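Long-range contacts in SusD superfamily protein (PDB 3OTN), which probably binds carbohydrate or another nutrient at the bacterial outer membrane: residues 299-304 against 391-396; 85-90 against 134-139; 177-182 against 226-231; 49-54 against 423-428. One frame throughout, in Å; residues are numbered along the deposited sequence. Where two conformers were deposited one is given.

Interaction 1: 299-304 against 391-396; sequences DKRTEE and GRAGLA
A Schellman motif closing helix 380-392 meets an Asx turn here: the backbone N of Lys300, in the turn, donates to the carbonyl O of Ala393, the first residue past the helix, at 2.8 Å. The bond is nearly straight at hydrogen (173°), although the donor stands above the carbonyl plane. Gly394, with positive phi, is the C-prime residue of the Schellman motif. In the Asx turn Asp299 OD1 takes two donors, the backbone N of Arg301 on its anti side and Arg301 NE on its syn lone pair. Arg301 NH2 reaches Asp299 OD2 at 2.7 Å, completing a side-on, two-nitrogen salt bridge; Asp417, on helix 403-418, holds NH1. With carboxylate and guanidinium so fixed, Ala393 CB settles over one guanidinium face and lies 3.4 Å from Asp299 OD1. Leu395 CD1 touches the same pair, 3.7 Å from Asp299 OD2. With an alanine in place of Asp299, Arg301 N, NE and NH2 would probably lose these acceptors and the guanidinium be less firmly fixed under Ala393, though NH1 keeps Asp417. Farther out, the extended Lys300 chain, its CG anti to the backbone N (chi1 -176°), carries NZ to a water at 2.6 Å, and that water donates to Arg392 O.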
loop_
_atom_site.group_PDB
_atom_site.type_symbol
_atom_site.label_atom_id
_atom_site.label_comp_id
_atom_site.label_asym_id
_atom_site.label_seq_id
_atom_site.Cartn_x
_atom_site.Cartn_y
_atom_site.Cartn_z
ATOM N N ASP A 299 -1.695 21.662 12.320
ATOM C CA ASP A 299 -1.846 20.185 12.218
ATOM C C ASP A 299 -0.758 19.480 13.056
ATOM O O ASP A 299 0.443 19.750 12.896
ATOM C CB ASP A 299 -1.770 19.775 10.746
ATOM C CG ASP A 299 -2.344 18.390 10.469
ATOM O OD1 ASP A 299 -1.964 17.442 11.158
ATOM O OD2 ASP A 299 -3.130 18.247 9.504
ATOM N N LYS A 300 -1.162 18.598 13.966
ATOM C CA LYS A 300 -0.202 17.789 14.710
ATOM C C LYS A 300 0.761 17.008 13.799
ATOM O O LYS A 300 1.923 16.819 14.154
ATOM C CB LYS A 300 -0.907 16.834 15.661
ATOM C CG LYS A 300 0.026 16.027 16.541
ATOM C CD LYS A 300 -0.736 15.271 17.632
ATOM C CE LYS A 300 0.183 14.446 18.530
ATOM N NZ LYS A 300 -0.548 13.819 19.634
ATOM N N ARG A 301 0.289 16.556 12.635
ATOM C CA ARG A 301 1.113 15.735 11.747
ATOM C C ARG A 301 2.374 16.444 11.254
ATOM O O ARG A 301 3.389 15.774 10.967
ATOM C CB ARG A 301 0.275 15.210 10.568
ATOM C CG ARG A 301 -0.783 14.175 11.045
ATOM C CD ARG A 301 -1.931 13.882 10.106
ATOM N NE ARG A 301 -2.790 15.026 9.811
ATOM C CZ ARG A 301 -4.028 14.934 9.317
ATOM N NH1 ARG A 301 -4.572 13.747 9.006
ATOM N NH2 ARG A 301 -4.720 16.045 9.093
ATOM N N THR A 302 2.326 17.784 11.178
ATOM C CA THR A 302 3.490 18.573 10.759
ATOM C C THR A 302 4.321 19.126 11.933
ATOM O O THR A 302 5.265 19.894 11.725
ATOM C CB THR A 302 3.071 19.724 9.799
ATOM O OG1 THR A 302 2.034 20.487 10.429
ATOM C CG2 THR A 302 2.580 19.135 8.473
ATOM N N GLU A 303 4.006 18.727 13.157
ATOM C CA GLU A 303 4.859 19.086 14.294
ATOM C C GLU A 303 6.102 18.202 14.263
ATOM O O GLU A 303 6.058 17.047 13.793
ATOM C CB GLU A 303 4.123 18.949 15.620
ATOM C CG GLU A 303 2.943 19.901 15.728
ATOM C CD GLU A 303 2.182 19.777 17.046
ATOM O OE1 GLU A 303 2.569 18.959 17.913
ATOM O OE2 GLU A 303 1.180 20.507 17.193
ATOM N N GLU A 304 7.202 18.764 14.741
ATOM C CA GLU A 304 8.503 18.105 14.681
ATOM C C GLU A 304 8.422 16.709 15.278
ATOM O O GLU A 304 7.937 16.539 16.391
ATOM C CB GLU A 304 9.559 18.921 15.433
ATOM C CG GLU A 304 10.986 18.332 15.414
ATOM C CD GLU A 304 11.614 18.257 14.009
ATOM O OE1 GLU A 304 11.256 19.052 13.125
ATOM O OE2 GLU A 304 12.519 17.411 13.843
ATOM N N GLY A 391 -9.493 15.298 14.753
ATOM C CA GLY A 391 -9.234 15.478 16.205
ATOM C C GLY A 391 -7.894 14.911 16.673
ATOM O O GLY A 391 -7.186 15.543 17.440
ATOM N N ARG A 392 -7.549 13.712 16.207
ATOM C CA ARG A 392 -6.239 13.150 16.449
ATOM C C ARG A 392 -5.129 14.085 15.925
ATOM O O ARG A 392 -4.085 14.206 16.559
ATOM C CB ARG A 392 -6.138 11.781 15.802
ATOM C CG ARG A 392 -4.793 11.116 15.983
ATOM C CD ARG A 392 -4.839 9.697 15.551
ATOM N NE ARG A 392 -5.195 9.482 14.152
ATOM C CZ ARG A 392 -5.506 8.286 13.634
ATOM N NH1 ARG A 392 -5.493 7.188 14.392
ATOM N NH2 ARG A 392 -5.800 8.168 12.339
ATOM N N ALA A 393 -5.371 14.752 14.789
ATOM C CA ALA A 393 -4.421 15.743 14.248
ATOM C C ALA A 393 -4.487 17.137 14.923
ATOM O O ALA A 393 -3.850 18.078 14.445
ATOM C CB ALA A 393 -4.598 15.872 12.730
ATOM N N GLY A 394 -5.228 17.280 16.024
ATOM C CA GLY A 394 -5.330 18.552 16.725
ATOM C C GLY A 394 -6.146 19.617 16.026
ATOM O O GLY A 394 -6.066 20.779 16.404
ATOM N N LEU A 395 -6.926 19.221 15.023
ATOM C CA LEU A 395 -7.728 20.111 14.219
ATOM C C LEU A 395 -9.164 20.143 14.714
ATOM O O LEU A 395 -9.694 19.144 15.214
ATOM C CB LEU A 395 -7.739 19.645 12.768
ATOM C CG LEU A 395 -6.376 19.531 12.097
ATOM C CD1 LEU A 395 -6.508 18.926 10.717
ATOM C CD2 LEU A 395 -5.663 20.911 12.085
ATOM N N ALA A 396 -9.797 21.304 14.538
ATOM C CA ALA A 396 -11.196 21.482 14.882
ATOM C C ALA A 396 -12.097 20.635 13.978
ATOM O O ALA A 396 -11.673 20.230 12.869
ATOM C CB ALA A 396 -11.591 22.999 14.788
HETATM O O HOH W 1 -2.425 12.525 18.391
#

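Interaction 2: 85-90 against 134-139; sequences DCYAGI and GDVPKI
The hydroxyl of Tyr87 donates to the backbone O of Pro137 at 2.7 Å, approaching in the carbonyl plane on a lone pair, with a C=O...donor angle of 123°. Pro137 O in turn lies at the edge of the phenol, in the plane of the ring. Carbons also crowd the hydroxyl: Val136 CB and Pro137 CD each lie 3.2 Å from Tyr87 OH, and the proline ring crosses the tyrosine at about a right angle. In the fold, this joins the middle of helix 79-100 to the loop that leaves helix 108-133 and leads to helix 156-172, within a largely helical region, consistent with the TPR-like helices of SusD-family proteins. Trp83, one turn earlier on the tyrosine's helix, also touches Val136 and Pro137, and Leu129 of helix 108-133 packs against both Tyr87 and Ile90. Nearer the next turn, Ile139 CD1 comes 4.0 Å from Tyr87 CE1, obliquely to the ring. Ile90 carries its CG2 branch anti to the backbone N, beside the carbonyl carbon, with CG1 at chi1 -74°; CG2 meets the backbone O of Ile139 at 3.5 Å, an oxygen that also accepts from Tyr126 OH.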
loop_
_atom_site.group_PDB
_atom_site.type_symbol
_atom_site.label_atom_id
_atom_site.label_comp_id
_atom_site.label_asym_id
_atom_site.label_seq_id
_atom_site.Cartn_x
_atom_site.Cartn_y
_atom_site.Cartn_z
ATOM N N ASP A 85 6.969 -11.159 -8.932
ATOM C CA ASP A 85 6.628 -11.674 -7.592
ATOM C C ASP A 85 5.146 -11.826 -7.398
ATOM O O ASP A 85 4.755 -12.766 -6.748
ATOM C CB ASP A 85 7.128 -10.782 -6.463
ATOM C CG ASP A 85 8.641 -10.831 -6.294
ATOM O OD1 ASP A 85 9.351 -11.624 -6.970
ATOM O OD2 ASP A 85 9.110 -10.015 -5.492
ATOM N N CYS A 86 4.330 -10.895 -7.921
ATOM C CA CYS A 86 2.882 -11.089 -7.912
ATOM C C CYS A 86 2.511 -12.367 -8.647
ATOM O O CYS A 86 1.731 -13.183 -8.132
ATOM C CB CYS A 86 2.112 -9.877 -8.474
ATOM S SG CYS A 86 2.084 -8.477 -7.288
ATOM N N TYR A 87 3.076 -12.574 -9.834
ATOM C CA TYR A 87 2.769 -13.801 -10.572
ATOM C C TYR A 87 3.317 -15.058 -9.891
ATOM O O TYR A 87 2.631 -16.089 -9.906
ATOM C CB TYR A 87 3.126 -13.722 -12.075
ATOM C CG TYR A 87 1.948 -13.151 -12.842
ATOM C CD1 TYR A 87 0.768 -13.858 -12.966
ATOM C CD2 TYR A 87 1.991 -11.863 -13.345
ATOM C CE1 TYR A 87 -0.332 -13.306 -13.619
ATOM C CE2 TYR A 87 0.926 -11.323 -14.014
ATOM C CZ TYR A 87 -0.242 -12.034 -14.133
ATOM O OH TYR A 87 -1.311 -11.428 -14.776
ATOM N N ALA A 88 4.488 -14.974 -9.257
ATOM C CA ALA A 88 4.981 -16.125 -8.446
ATOM C C ALA A 88 4.008 -16.424 -7.311
ATOM O O ALA A 88 3.701 -17.566 -7.043
ATOM C CB ALA A 88 6.414 -15.861 -7.894
ATOM N N GLY A 89 3.528 -15.378 -6.635
ATOM C CA GLY A 89 2.519 -15.526 -5.589
ATOM C C GLY A 89 1.236 -16.191 -6.073
ATOM O O GLY A 89 0.693 -17.066 -5.392
ATOM N N ILE A 90 0.772 -15.772 -7.257
ATOM C CA ILE A 90 -0.428 -16.325 -7.898
ATOM C C ILE A 90 -0.207 -17.797 -8.228
ATOM O O ILE A 90 -1.102 -18.626 -7.959
ATOM C CB ILE A 90 -0.866 -15.463 -9.158
ATOM C CG1 ILE A 90 -1.489 -14.145 -8.685
ATOM C CG2 ILE A 90 -1.871 -16.245 -10.070
ATOM C CD1 ILE A 90 -1.320 -12.989 -9.711
ATOM N N GLY A 134 -2.807 -2.590 -15.454
ATOM C CA GLY A 134 -4.007 -2.628 -16.273
ATOM C C GLY A 134 -4.323 -4.060 -16.655
ATOM O O GLY A 134 -4.367 -4.920 -15.789
ATOM N N ASP A 135 -4.568 -4.312 -17.935
ATOM C CA ASP A 135 -4.848 -5.662 -18.415
ATOM C C ASP A 135 -3.649 -6.568 -18.082
ATOM O O ASP A 135 -2.530 -6.173 -18.300
ATOM C CB ASP A 135 -5.048 -5.656 -19.938
ATOM C CG ASP A 135 -6.336 -4.962 -20.390
ATOM O OD1 ASP A 135 -7.099 -4.430 -19.574
ATOM O OD2 ASP A 135 -6.568 -4.940 -21.617
ATOM N N VAL A 136 -3.906 -7.751 -17.565
ATOM C CA VAL A 136 -2.855 -8.725 -17.223
ATOM C C VAL A 136 -3.358 -10.125 -17.498
ATOM O O VAL A 136 -4.595 -10.329 -17.611
ATOM C CB VAL A 136 -2.413 -8.601 -15.763
ATOM C CG1 VAL A 136 -1.769 -7.243 -15.528
ATOM C CG2 VAL A 136 -3.589 -8.849 -14.800
ATOM N N PRO A 137 -2.433 -11.098 -17.667
ATOM C CA PRO A 137 -2.864 -12.486 -17.872
ATOM C C PRO A 137 -3.765 -13.033 -16.772
ATOM O O PRO A 137 -3.511 -12.827 -15.602
ATOM C CB PRO A 137 -1.540 -13.255 -17.923
ATOM C CG PRO A 137 -0.574 -12.256 -18.475
ATOM C CD PRO A 137 -0.978 -10.962 -17.893
ATOM N N LYS A 138 -4.813 -13.714 -17.202
ATOM C CA LYS A 138 -5.835 -14.287 -16.364
ATOM C C LYS A 138 -5.491 -15.761 -16.136
ATOM O O LYS A 138 -5.815 -16.598 -16.962
ATOM C CB LYS A 138 -7.175 -14.142 -17.080
ATOM C CG LYS A 138 -8.393 -14.653 -16.313
ATOM C CD LYS A 138 -9.693 -14.209 -17.000
ATOM C CE LYS A 138 -9.933 -14.894 -18.278
ATOM N NZ LYS A 138 -11.274 -14.521 -18.841
ATOM N N ILE A 139 -4.845 -16.053 -15.001
ATOM C CA ILE A 139 -4.289 -17.362 -14.679
ATOM C C ILE A 139 -4.788 -17.838 -13.321
ATOM O O ILE A 139 -4.458 -17.248 -12.283
ATOM C CB ILE A 139 -2.739 -17.319 -14.655
ATOM C CG1 ILE A 139 -2.181 -16.880 -16.004
ATOM C CG2 ILE A 139 -2.153 -18.698 -14.317
ATOM C CD1 ILE A 139 -0.697 -16.563 -15.968
#

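Interaction 3: 177-182 against 226-231; sequences AFSDHT and SNEYTL
Two first torsions shape the meeting of Phe178 and Ser226. The phenylalanine swings CG anti to its own amide nitrogen (chi1 -157°), which brings one face of its ring under Ser226 CB, 3.8 Å from the ring centroid, in a CH-pi contact. The serine holds OG between its N and carbonyl carbon (chi1 79°), and this places Ser226 OG 3.3 Å from Phe178 CE1. That hydroxyl is engaged elsewhere: it bonds to Val223 O, in the last turn of helix 210-225, and accepts from the backbone N of Glu228 in an ST turn. The Glu228 chain is bent, and its carboxylate comes to lie almost parallel to the Phe178 ring, the planes 6° apart, with OE2 3.7 Å from Phe178 CB. Ser179 OG donates to Glu228 OE1 at 2.9 Å, coming from well above the carboxylate plane. Tyr229 CE2 meets the edge of the Phe178 ring, 4.2 Å from Phe178 CE1. A water in the plane of that tyrosine ring lies 2.8 Å from Tyr229 OH and accepts from the backbone N of Asp180. The contact joins the loop between helices 156-172 and 187-202 to the loop following helix 210-225, near the surface. The one direct hydrogen bond and one water bridge between the segments are accompanied by CH-pi and other van der Waals contacts, which makes this a junction of mixed polar and apolar character.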
loop_
_atom_site.group_PDB
_atom_site.type_symbol
_atom_site.label_atom_id
_atom_site.label_comp_id
_atom_site.label_asym_id
_atom_site.label_seq_id
_atom_site.Cartn_x
_atom_site.Cartn_y
_atom_site.Cartn_z
ATOM N N ALA A 177 -11.493 -16.536 10.997
ATOM C CA ALA A 177 -11.643 -15.687 12.182
ATOM C C ALA A 177 -11.765 -14.238 11.754
ATOM O O ALA A 177 -11.159 -13.866 10.742
ATOM C CB ALA A 177 -10.417 -15.839 13.107
ATOM N N PHE A 178 -12.496 -13.396 12.501
ATOM C CA PHE A 178 -12.641 -11.993 12.073
ATOM C C PHE A 178 -11.356 -11.185 12.183
ATOM O O PHE A 178 -11.089 -10.332 11.339
ATOM C CB PHE A 178 -13.804 -11.236 12.754
ATOM C CG PHE A 178 -14.291 -10.040 11.936
ATOM C CD1 PHE A 178 -13.629 -8.807 11.994
ATOM C CD2 PHE A 178 -15.382 -10.177 11.057
ATOM C CE1 PHE A 178 -14.053 -7.727 11.218
ATOM C CE2 PHE A 178 -15.805 -9.104 10.272
ATOM C CZ PHE A 178 -15.131 -7.881 10.353
ATOM N N SER A 179 -10.570 -11.430 13.232
ATOM C CA SER A 179 -9.315 -10.735 13.429
ATOM C C SER A 179 -8.228 -11.739 13.785
ATOM O O SER A 179 -8.528 -12.864 14.183
ATOM C CB SER A 179 -9.448 -9.679 14.517
ATOM O OG SER A 179 -9.747 -10.271 15.770
ATOM N N ASP A 180 -6.979 -11.340 13.574
ATOM C CA ASP A 180 -5.827 -12.144 13.957
ATOM C C ASP A 180 -4.666 -11.232 14.275
ATOM O O ASP A 180 -4.281 -10.390 13.431
ATOM C CB ASP A 180 -5.475 -13.114 12.828
ATOM C CG ASP A 180 -4.409 -14.109 13.221
ATOM O OD1 ASP A 180 -3.219 -13.758 13.248
ATOM O OD2 ASP A 180 -4.726 -15.279 13.425
ATOM N N HIS A 181 -4.020 -11.470 15.404
ATOM C CA HIS A 181 -2.932 -10.619 15.930
ATOM C C HIS A 181 -1.566 -11.222 15.753
ATOM O O HIS A 181 -0.624 -10.811 16.418
ATOM C CB HIS A 181 -3.139 -10.332 17.417
ATOM C CG HIS A 181 -4.129 -9.254 17.687
ATOM N ND1 HIS A 181 -4.221 -8.621 18.909
ATOM C CD2 HIS A 181 -5.072 -8.692 16.895
ATOM C CE1 HIS A 181 -5.187 -7.722 18.861
ATOM N NE2 HIS A 181 -5.721 -7.746 17.650
ATOM N N THR A 182 -1.451 -12.208 14.863
ATOM C CA THR A 182 -0.184 -12.853 14.583
ATOM C C THR A 182 0.244 -12.663 13.147
ATOM O O THR A 182 1.312 -13.069 12.799
ATOM C CB THR A 182 -0.230 -14.374 14.863
ATOM O OG1 THR A 182 -1.104 -15.000 13.927
ATOM C CG2 THR A 182 -0.696 -14.655 16.313
ATOM N N SER A 226 -17.712 -4.595 13.857
ATOM C CA SER A 226 -17.043 -5.708 14.523
ATOM C C SER A 226 -16.402 -5.353 15.862
ATOM O O SER A 226 -16.272 -6.229 16.696
ATOM C CB SER A 226 -15.972 -6.327 13.619
ATOM O OG SER A 226 -14.780 -5.543 13.611
ATOM N N ASN A 227 -15.991 -4.095 16.072
ATOM C CA ASN A 227 -15.304 -3.690 17.322
ATOM C C ASN A 227 -13.990 -4.446 17.569
ATOM O O ASN A 227 -13.517 -4.485 18.676
ATOM C CB ASN A 227 -16.197 -3.862 18.585
ATOM C CG ASN A 227 -17.472 -3.072 18.529
ATOM O OD1 ASN A 227 -17.472 -1.893 18.194
ATOM N ND2 ASN A 227 -18.578 -3.708 18.915
ATOM N N GLU A 228 -13.396 -5.015 16.534
ATOM C CA GLU A 228 -12.137 -5.737 16.635
ATOM C C GLU A 228 -10.927 -4.848 16.377
ATOM O O GLU A 228 -9.812 -5.335 16.479
ATOM C CB GLU A 228 -12.094 -6.814 15.568
ATOM C CG GLU A 228 -13.256 -7.778 15.641
ATOM C CD GLU A 228 -12.964 -9.030 16.406
ATOM O OE1 GLU A 228 -11.953 -9.080 17.128
ATOM O OE2 GLU A 228 -13.772 -9.970 16.269
ATOM N N TYR A 229 -11.152 -3.604 15.936
ATOM C CA TYR A 229 -10.069 -2.652 15.632
ATOM C C TYR A 229 -10.431 -1.320 16.287
ATOM O O TYR A 229 -11.615 -0.978 16.422
ATOM C CB TYR A 229 -9.871 -2.467 14.116
ATOM C CG TYR A 229 -9.657 -3.784 13.384
ATOM C CD1 TYR A 229 -8.434 -4.416 13.418
ATOM C CD2 TYR A 229 -10.718 -4.441 12.753
ATOM C CE1 TYR A 229 -8.226 -5.657 12.814
ATOM C CE2 TYR A 229 -10.530 -5.677 12.122
ATOM C CZ TYR A 229 -9.282 -6.279 12.157
ATOM O OH TYR A 229 -9.055 -7.475 11.535
ATOM N N THR A 230 -9.402 -0.575 16.666
ATOM C CA THR A 230 -9.547 0.720 17.319
ATOM C C THR A 230 -8.525 1.655 16.711
ATOM O O THR A 230 -7.476 1.208 16.245
ATOM C CB THR A 230 -9.276 0.629 18.848
ATOM O OG1 THR A 230 -8.046 -0.068 19.053
ATOM C CG2 THR A 230 -10.375 -0.127 19.558
ATOM N N LEU A 231 -8.855 2.936 16.669
ATOM C CA LEU A 231 -7.938 3.957 16.181
ATOM C C LEU A 231 -6.796 4.167 17.201
ATOM O O LEU A 231 -7.021 4.168 18.407
ATOM C CB LEU A 231 -8.682 5.272 15.955
ATOM C CG LEU A 231 -9.584 5.381 14.726
ATOM C CD1 LEU A 231 -10.321 6.750 14.743
ATOM C CD2 LEU A 231 -8.808 5.201 13.434
HETATM O O HOH W 2 -6.633 -8.761 11.753
#

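Interaction 4: 49-54 against 423-428; sequences EYMTGK and KMWFDM
Met51 stands over the indole of Trp425: its CB lies 3.5 Å from the centroid of the six-membered ring, 18° off the normal, a CH-pi contact over one face. The tryptophan reaches that place with CG anti to the backbone N (chi1 -177°), and its CZ3 also meets Met51 O, which accepts from Tyr456 OH. Beside this CH-pi contact, two selenomethionines, Met424 and Met428, pack against Thr52 from the same general side. Met424 crosses Thr52 and Lys54 at about right angles, its SE 3.5 Å from Lys54 CG; the extended Met428 brings CE within 3.4 Å of Thr52 O. Thr52 OG1 turns to its own segment, accepting from Lys54 N at 3.0 Å in an ST turn. A water links Glu49 OE2 to Trp425 N in the first turn of helix 424-431. An alanine in place of Trp425 would probably leave Met51 CB without the face it rests on and open a gap beneath the loop. The contact joins a loop of the N-terminal starch-binding-associated region to a helix of the C-terminal RagB/SusD region. Its chemistry implies a largely apolar, buried junction, with Glu49 OE2 also met by Asn422 N and Lys54 NZ by Arg435 O and Asp437.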
loop_
_atom_site.group_PDB
_atom_site.type_symbol
_atom_site.label_atom_id
_atom_site.label_comp_id
_atom_site.label_asym_id
_atom_site.label_seq_id
_atom_site.Cartn_x
_atom_site.Cartn_y
_atom_site.Cartn_z
ATOM N N GLU A 49 5.148 5.574 -4.944
ATOM C CA GLU A 49 5.366 6.928 -4.429
ATOM C C GLU A 49 5.996 7.876 -5.411
ATOM O O GLU A 49 5.856 9.104 -5.272
ATOM C CB GLU A 49 6.219 6.876 -3.159
ATOM C CG GLU A 49 5.569 6.026 -2.013
ATOM C CD GLU A 49 4.216 6.558 -1.559
ATOM O OE1 GLU A 49 3.981 7.795 -1.580
ATOM O OE2 GLU A 49 3.368 5.740 -1.163
ATOM N N TYR A 50 6.712 7.345 -6.386
ATOM C CA TYR A 50 7.475 8.233 -7.293
ATOM C C TYR A 50 6.672 9.000 -8.308
ATOM O O TYR A 50 7.195 9.991 -8.842
ATOM C CB TYR A 50 8.624 7.488 -7.950
ATOM C CG TYR A 50 9.881 7.296 -7.115
ATOM C CD1 TYR A 50 10.106 7.970 -5.910
ATOM C CD2 TYR A 50 10.910 6.497 -7.606
ATOM C CE1 TYR A 50 11.316 7.830 -5.238
ATOM C CE2 TYR A 50 12.095 6.337 -6.922
ATOM C CZ TYR A 50 12.287 6.995 -5.733
ATOM O OH TYR A 50 13.507 6.828 -5.102
HETATM N N MSE A 51 5.406 8.648 -8.549
HETATM C CA MSE A 51 4.620 9.397 -9.511
HETATM C C MSE A 51 3.599 10.337 -8.894
HETATM O O MSE A 51 2.973 11.084 -9.631
HETATM C CB MSE A 51 3.923 8.494 -10.521
HETATM C CG MSE A 51 4.877 7.738 -11.437
HETATM SE SE MSE A 51 5.903 8.912 -12.601
HETATM C CE MSE A 51 4.728 10.265 -13.121
ATOM N N THR A 52 3.477 10.366 -7.566
ATOM C CA THR A 52 2.526 11.253 -6.928
ATOM C C THR A 52 2.883 12.716 -7.084
ATOM O O THR A 52 2.002 13.557 -6.968
ATOM C CB THR A 52 2.364 11.018 -5.403
ATOM O OG1 THR A 52 3.574 11.380 -4.735
ATOM C CG2 THR A 52 2.004 9.571 -5.081
ATOM N N GLY A 53 4.164 13.020 -7.305
ATOM C CA GLY A 53 4.654 14.386 -7.255
ATOM C C GLY A 53 4.868 14.954 -5.853
ATOM O O GLY A 53 5.193 16.147 -5.702
ATOM N N LYS A 54 4.727 14.103 -4.831
ATOM C CA LYS A 54 4.895 14.488 -3.431
ATOM C C LYS A 54 6.155 13.897 -2.778
ATOM O O LYS A 54 6.362 14.066 -1.571
ATOM C CB LYS A 54 3.711 14.018 -2.585
ATOM C CG LYS A 54 2.337 14.223 -3.148
ATOM C CD LYS A 54 1.957 15.623 -3.332
ATOM C CE LYS A 54 0.448 15.735 -3.589
ATOM N NZ LYS A 54 0.192 16.959 -4.407
ATOM N N LYS A 423 -0.822 4.383 -0.750
ATOM C CA LYS A 423 -2.284 4.519 -1.011
ATOM C C LYS A 423 -2.640 5.628 -1.977
ATOM O O LYS A 423 -3.635 5.529 -2.707
ATOM C CB LYS A 423 -3.044 4.813 0.306
ATOM C CG LYS A 423 -2.882 3.778 1.387
ATOM C CD LYS A 423 -3.426 2.434 0.971
ATOM C CE LYS A 423 -3.110 1.371 2.032
ATOM N NZ LYS A 423 -4.012 0.241 1.833
HETATM N N MSE A 424 -1.854 6.707 -1.923
HETATM C CA MSE A 424 -2.130 7.937 -2.637
HETATM C C MSE A 424 -2.146 7.726 -4.174
HETATM O O MSE A 424 -3.027 8.259 -4.872
HETATM C CB MSE A 424 -1.091 8.996 -2.221
HETATM C CG MSE A 424 -1.275 10.346 -2.808
HETATM SE SE MSE A 424 0.219 11.515 -2.327
HETATM C CE MSE A 424 -0.255 11.818 -0.438
ATOM N N TRP A 425 -1.163 6.995 -4.701
ATOM C CA TRP A 425 -1.077 6.796 -6.158
ATOM C C TRP A 425 -2.360 6.079 -6.647
ATOM O O TRP A 425 -2.993 6.517 -7.598
ATOM C CB TRP A 425 0.170 6.024 -6.571
ATOM C CG TRP A 425 0.292 5.874 -8.068
ATOM C CD1 TRP A 425 0.242 4.720 -8.759
ATOM C CD2 TRP A 425 0.393 6.919 -9.037
ATOM N NE1 TRP A 425 0.351 4.959 -10.098
ATOM C CE2 TRP A 425 0.449 6.303 -10.304
ATOM C CE3 TRP A 425 0.452 8.302 -8.962
ATOM C CZ2 TRP A 425 0.555 7.031 -11.482
ATOM C CZ3 TRP A 425 0.549 9.029 -10.118
ATOM C CH2 TRP A 425 0.604 8.393 -11.367
ATOM N N PHE A 426 -2.738 5.020 -5.951
ATOM C CA PHE A 426 -3.990 4.301 -6.258
ATOM C C PHE A 426 -5.252 5.198 -6.136
ATOM O O PHE A 426 -6.140 5.122 -6.988
ATOM C CB PHE A 426 -4.140 3.062 -5.371
ATOM C CG PHE A 426 -3.114 1.965 -5.645
ATOM C CD1 PHE A 426 -2.682 1.676 -6.931
ATOM C CD2 PHE A 426 -2.593 1.231 -4.591
ATOM C CE1 PHE A 426 -1.754 0.652 -7.166
ATOM C CE2 PHE A 426 -1.682 0.218 -4.802
ATOM C CZ PHE A 426 -1.258 -0.079 -6.093
ATOM N N ASP A 427 -5.308 6.062 -5.121
ATOM C CA ASP A 427 -6.401 7.075 -5.052
ATOM C C ASP A 427 -6.451 7.992 -6.307
ATOM O O ASP A 427 -7.513 8.240 -6.895
ATOM C CB ASP A 427 -6.244 7.978 -3.826
ATOM C CG ASP A 427 -6.531 7.289 -2.526
ATOM O OD1 ASP A 427 -6.964 6.110 -2.474
ATOM O OD2 ASP A 427 -6.336 7.983 -1.499
HETATM N N MSE A 428 -5.291 8.467 -6.716
HETATM C CA MSE A 428 -5.179 9.307 -7.898
HETATM C C MSE A 428 -5.688 8.588 -9.163
HETATM O O MSE A 428 -6.372 9.192 -9.982
HETATM C CB MSE A 428 -3.740 9.814 -8.081
HETATM C CG MSE A 428 -3.268 10.773 -6.996
HETATM SE SE MSE A 428 -1.376 11.187 -7.236
HETATM C CE MSE A 428 -1.087 12.576 -5.886
HETATM O O HOH W 3 1.031 5.913 -3.129
#

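Overall arrangement
The four contacts illustrate how a chain is closed at several scales. Interaction 4 brings together segments 369 residues apart in sequence, and the other three, in series along the chain, are all nested inside the loop it closes. It is also the most central, its centre about 10 Å from that of the chain, against about 23 Å for interaction 1. Interactions 1 and 2 lie on opposite sides of the chain's centre, their centres about 40 Å apart. Only interactions 1 and 3 touch, where Arg392 NH1 packs on Leu231 CD2 at 4.0 Å. An acetate, probably from crystallisation, lies about 3 Å from the Tyr87 side chain in interaction 2; no sugar site is identified by these contacts.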